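Local coordinates for protein metal-dependent hydrolase (Lactobacillus plantarum, PDB 2F6K) that probably catalyses the decarboxylation of aminocarboxymuconate semialdehyde as a manganese-binding member of the amidohydrolase superfamily, at residues Y230-A241 with L255-D266. Residues are numbered along the deposited sequence; the frame is centred on the assembly and turned at random.
Sequences YDVMHHVYFDVA and LAQPEHLLYGSD. With MN (manganese (II) ion), chain C.
The Tyr237 ring lies face to face on the imidazole of His260, centroids 3.7 Å apart and planes 16° from parallel; a broad aromatic ring here matches the imidazole face. His260 CG sits over the middle of the phenol, while Tyr237 CZ covers the imidazole toward its rim and Gln257 CD approaches its opposite face. With CG beside the backbone N (chi1 -71°), the imidazole gives a bent hydrogen bond of 2.8 Å from ND1 to Val236 O that arrives 48° above the carbonyl plane. Histidine suits this place because it offers a flat stacking surface and an N-H for a carbonyl just past the end of helix 229-235. Replacing Tyr237 by an alanine would probably uncover one face of this imidazole, leaving its rotation less firmly fixed despite the bond to Val236.

On the other side of the strand, Ala256 CB meets the Phe238 ring at CE2 (3.6 Å), a small methyl fitted close to a bulky apolar ring. On helix 229-235, the Tyr230 ring is met at its edge by Leu255 CD2, 3.5 Å from CD1, while the phenol hydroxyl bonds to Asp215.

Parallel strand pairing follows: Phe238 N donates to His260 O (3.0 Å), and Leu262 N to Phe238 O (2.6 Å). At the end of strand 237-239, the Asp239 carboxylate serves two donors: OD2 accepts from Ala241 N at 3.0 Å, forming an Asx turn, and OD1 bonds to His7 ND1, making Asp239 a second-shell residue that probably helps orient this metal ligand. Asp266 OD1 binds manganese at 2.4 Å, with His7, His9 and His154 completing the protein ligands. Strand 237-239, helix 248-252 and strand 261-262 thus form a beta-alpha-beta unit of the amidohydrolase TIM barrel, whose metal site lies at the C-terminal ends of the strands.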
# COMPACT_ATOMS: atom_id res chain seq x y z
N TYR A 230 -1.84 -30.36 -7.43
CA TYR A 230 -2.62 -31.49 -6.92
C TYR A 230 -1.77 -32.47 -6.12
O TYR A 230 -2.27 -33.08 -5.18
CB TYR A 230 -3.31 -32.21 -8.07
CG TYR A 230 -4.19 -31.28 -8.86
CD1 TYR A 230 -5.31 -30.69 -8.27
CD2 TYR A 230 -3.89 -30.96 -10.19
CE1 TYR A 230 -6.12 -29.80 -8.99
CE2 TYR A 230 -4.68 -30.08 -10.91
CZ TYR A 230 -5.80 -29.50 -10.31
OH TYR A 230 -6.59 -28.63 -11.04
N ASP A 231 -0.50 -32.64 -6.49
CA ASP A 231 0.37 -33.53 -5.73
C ASP A 231 0.67 -32.87 -4.39
O ASP A 231 0.70 -33.53 -3.35
CB ASP A 231 1.68 -33.81 -6.46
CG ASP A 231 1.50 -34.72 -7.65
OD1 ASP A 231 0.67 -35.65 -7.56
OD2 ASP A 231 2.21 -34.51 -8.66
N VAL A 232 0.89 -31.56 -4.42
CA VAL A 232 1.18 -30.81 -3.20
C VAL A 232 0.01 -30.88 -2.22
O VAL A 232 0.20 -31.00 -1.00
CB VAL A 232 1.52 -29.34 -3.52
CG1 VAL A 232 1.87 -28.60 -2.24
CG2 VAL A 232 2.68 -29.27 -4.50
N MSE A 233 -1.21 -30.81 -2.74
CA MSE A 233 -2.39 -30.87 -1.89
C MSE A 233 -2.49 -32.22 -1.19
O MSE A 233 -3.12 -32.34 -0.14
CB MSE A 233 -3.66 -30.60 -2.72
CG MSE A 233 -3.79 -29.14 -3.20
SE MSE A 233 -3.91 -27.83 -1.74
CE MSE A 233 -5.75 -28.17 -1.24
N HIS A 234 -1.85 -33.24 -1.76
CA HIS A 234 -1.86 -34.57 -1.15
C HIS A 234 -0.75 -34.65 -0.11
O HIS A 234 -0.85 -35.40 0.86
CB HIS A 234 -1.61 -35.64 -2.22
CG HIS A 234 -2.82 -35.97 -3.04
ND1 HIS A 234 -2.74 -36.35 -4.36
CD2 HIS A 234 -4.14 -35.99 -2.72
CE1 HIS A 234 -3.95 -36.59 -4.82
NE2 HIS A 234 -4.82 -36.38 -3.85
N HIS A 235 0.29 -33.86 -0.33
CA HIS A 235 1.47 -33.85 0.53
C HIS A 235 1.36 -33.10 1.85
O HIS A 235 1.92 -33.53 2.85
CB HIS A 235 2.65 -33.32 -0.27
CG HIS A 235 3.95 -33.32 0.48
ND1 HIS A 235 4.62 -32.16 0.80
CD2 HIS A 235 4.72 -34.34 0.92
CE1 HIS A 235 5.75 -32.47 1.41
NE2 HIS A 235 5.84 -33.78 1.49
N VAL A 236 0.65 -31.98 1.86
CA VAL A 236 0.52 -31.20 3.08
C VAL A 236 -0.64 -31.66 3.96
O VAL A 236 -1.35 -32.61 3.63
CB VAL A 236 0.33 -29.71 2.78
CG1 VAL A 236 1.40 -29.24 1.80
CG2 VAL A 236 -1.06 -29.46 2.24
N TYR A 237 -0.81 -30.98 5.09
CA TYR A 237 -1.88 -31.28 6.02
C TYR A 237 -2.82 -30.09 6.14
O TYR A 237 -2.50 -28.98 5.70
CB TYR A 237 -1.31 -31.61 7.40
CG TYR A 237 -0.62 -32.94 7.48
CD1 TYR A 237 0.59 -33.16 6.82
CD2 TYR A 237 -1.17 -33.99 8.20
CE1 TYR A 237 1.24 -34.39 6.88
CE2 TYR A 237 -0.54 -35.23 8.28
CZ TYR A 237 0.67 -35.42 7.62
OH TYR A 237 1.29 -36.64 7.71
N PHE A 238 -3.98 -30.32 6.74
CA PHE A 238 -4.97 -29.27 6.92
C PHE A 238 -5.71 -29.43 8.23
O PHE A 238 -6.13 -30.54 8.57
CB PHE A 238 -6.03 -29.34 5.80
CG PHE A 238 -5.47 -29.18 4.42
CD1 PHE A 238 -5.22 -27.92 3.89
CD2 PHE A 238 -5.19 -30.31 3.64
CE1 PHE A 238 -4.70 -27.77 2.61
CE2 PHE A 238 -4.67 -30.17 2.36
CZ PHE A 238 -4.42 -28.91 1.84
N ASP A 239 -5.85 -28.35 9.00
CA ASP A 239 -6.65 -28.46 10.21
C ASP A 239 -8.03 -28.04 9.71
O ASP A 239 -8.14 -27.55 8.59
CB ASP A 239 -6.09 -27.57 11.33
CG ASP A 239 -6.45 -26.11 11.19
OD1 ASP A 239 -5.64 -25.28 11.64
OD2 ASP A 239 -7.54 -25.77 10.67
N VAL A 240 -9.08 -28.23 10.49
CA VAL A 240 -10.41 -27.85 10.00
C VAL A 240 -11.16 -26.91 10.93
O VAL A 240 -12.36 -27.08 11.18
CB VAL A 240 -11.30 -29.09 9.74
CG1 VAL A 240 -10.67 -29.97 8.67
CG2 VAL A 240 -11.51 -29.88 11.02
N ALA A 241 -10.46 -25.90 11.45
CA ALA A 241 -11.09 -24.92 12.31
C ALA A 241 -11.93 -23.99 11.43
O ALA A 241 -11.65 -23.84 10.23
CB ALA A 241 -10.03 -24.13 13.07
N LEU A 255 -9.32 -32.98 -2.82
CA LEU A 255 -7.93 -32.60 -3.10
C LEU A 255 -6.95 -33.09 -2.04
O LEU A 255 -5.82 -33.45 -2.35
CB LEU A 255 -7.81 -31.08 -3.21
CG LEU A 255 -8.48 -30.35 -4.36
CD1 LEU A 255 -8.65 -28.88 -3.99
CD2 LEU A 255 -7.66 -30.50 -5.62
N ALA A 256 -7.39 -33.10 -0.79
CA ALA A 256 -6.55 -33.52 0.32
C ALA A 256 -6.58 -35.02 0.58
O ALA A 256 -7.52 -35.71 0.20
CB ALA A 256 -6.96 -32.79 1.59
N GLN A 257 -5.53 -35.51 1.22
CA GLN A 257 -5.43 -36.92 1.56
C GLN A 257 -6.28 -37.10 2.83
O GLN A 257 -6.24 -36.28 3.74
CB GLN A 257 -3.97 -37.27 1.84
CG GLN A 257 -3.51 -38.59 1.24
CD GLN A 257 -2.05 -38.89 1.55
OE1 GLN A 257 -1.15 -38.17 1.13
NE2 GLN A 257 -1.82 -39.96 2.30
N PRO A 258 -7.06 -38.19 2.89
CA PRO A 258 -7.92 -38.49 4.04
C PRO A 258 -7.21 -38.51 5.38
O PRO A 258 -7.77 -38.06 6.38
CB PRO A 258 -8.49 -39.86 3.68
CG PRO A 258 -8.66 -39.75 2.20
CD PRO A 258 -7.33 -39.12 1.78
N GLU A 259 -5.98 -39.02 5.40
CA GLU A 259 -5.21 -39.11 6.63
C GLU A 259 -4.53 -37.80 7.03
O GLU A 259 -3.93 -37.71 8.11
CB GLU A 259 -4.14 -40.20 6.50
CG GLU A 259 -4.60 -41.52 5.87
CD GLU A 259 -5.01 -41.38 4.40
OE1 GLU A 259 -4.47 -40.48 3.70
OE2 GLU A 259 -5.87 -42.17 3.94
N HIS A 260 -4.62 -36.78 6.18
CA HIS A 260 -3.97 -35.50 6.48
C HIS A 260 -4.91 -34.40 6.97
O HIS A 260 -4.55 -33.22 6.95
CB HIS A 260 -3.19 -35.00 5.26
CG HIS A 260 -1.95 -35.79 4.96
ND1 HIS A 260 -1.05 -35.42 3.97
CD2 HIS A 260 -1.46 -36.92 5.51
CE1 HIS A 260 -0.07 -36.30 3.94
NE2 HIS A 260 -0.29 -37.22 4.86
N LEU A 261 -6.11 -34.78 7.41
CA LEU A 261 -7.07 -33.80 7.90
C LEU A 261 -7.07 -33.81 9.42
O LEU A 261 -7.30 -34.84 10.04
CB LEU A 261 -8.46 -34.14 7.36
CG LEU A 261 -8.55 -34.11 5.83
CD1 LEU A 261 -9.89 -34.68 5.39
CD2 LEU A 261 -8.36 -32.69 5.31
N LEU A 262 -6.81 -32.65 10.02
CA LEU A 262 -6.73 -32.55 11.47
C LEU A 262 -7.79 -31.64 12.07
O LEU A 262 -8.11 -30.60 11.51
CB LEU A 262 -5.35 -32.03 11.85
CG LEU A 262 -4.17 -32.82 11.28
CD1 LEU A 262 -2.89 -32.01 11.47
CD2 LEU A 262 -4.07 -34.17 11.98
N TYR A 263 -8.32 -32.04 13.21
CA TYR A 263 -9.33 -31.25 13.90
C TYR A 263 -8.69 -30.02 14.53
O TYR A 263 -7.52 -30.06 14.92
CB TYR A 263 -9.99 -32.06 15.01
CG TYR A 263 -10.85 -31.22 15.92
CD1 TYR A 263 -12.00 -30.60 15.43
CD2 TYR A 263 -10.51 -31.02 17.24
CE1 TYR A 263 -12.79 -29.79 16.25
CE2 TYR A 263 -11.29 -30.22 18.07
CZ TYR A 263 -12.42 -29.61 17.57
OH TYR A 263 -13.20 -28.84 18.40
N GLY A 264 -9.46 -28.94 14.63
CA GLY A 264 -9.00 -27.70 15.24
C GLY A 264 -10.19 -26.94 15.81
O GLY A 264 -11.26 -26.91 15.19
N SER A 265 -10.04 -26.31 16.97
CA SER A 265 -11.15 -25.57 17.56
C SER A 265 -10.99 -24.06 17.47
O SER A 265 -11.97 -23.32 17.36
CB SER A 265 -11.34 -25.97 19.03
OG SER A 265 -10.31 -25.44 19.83
N ASP A 266 -9.74 -23.61 17.50
CA ASP A 266 -9.38 -22.19 17.41
C ASP A 266 -9.78 -21.36 18.62
O ASP A 266 -9.99 -20.16 18.49
CB ASP A 266 -9.98 -21.56 16.16
CG ASP A 266 -9.10 -20.47 15.58
OD1 ASP A 266 -8.10 -20.09 16.23
OD2 ASP A 266 -9.40 -19.99 14.47
MN MN C . -6.09 -19.43 15.11
O HOH W 1 -5.21 -32.97 -4.87
O HOH W 2 -3.62 -33.75 2.02
O HOH W 3 -7.34 -18.68 13.62
O HOH W 4 -6.34 -17.39 16.14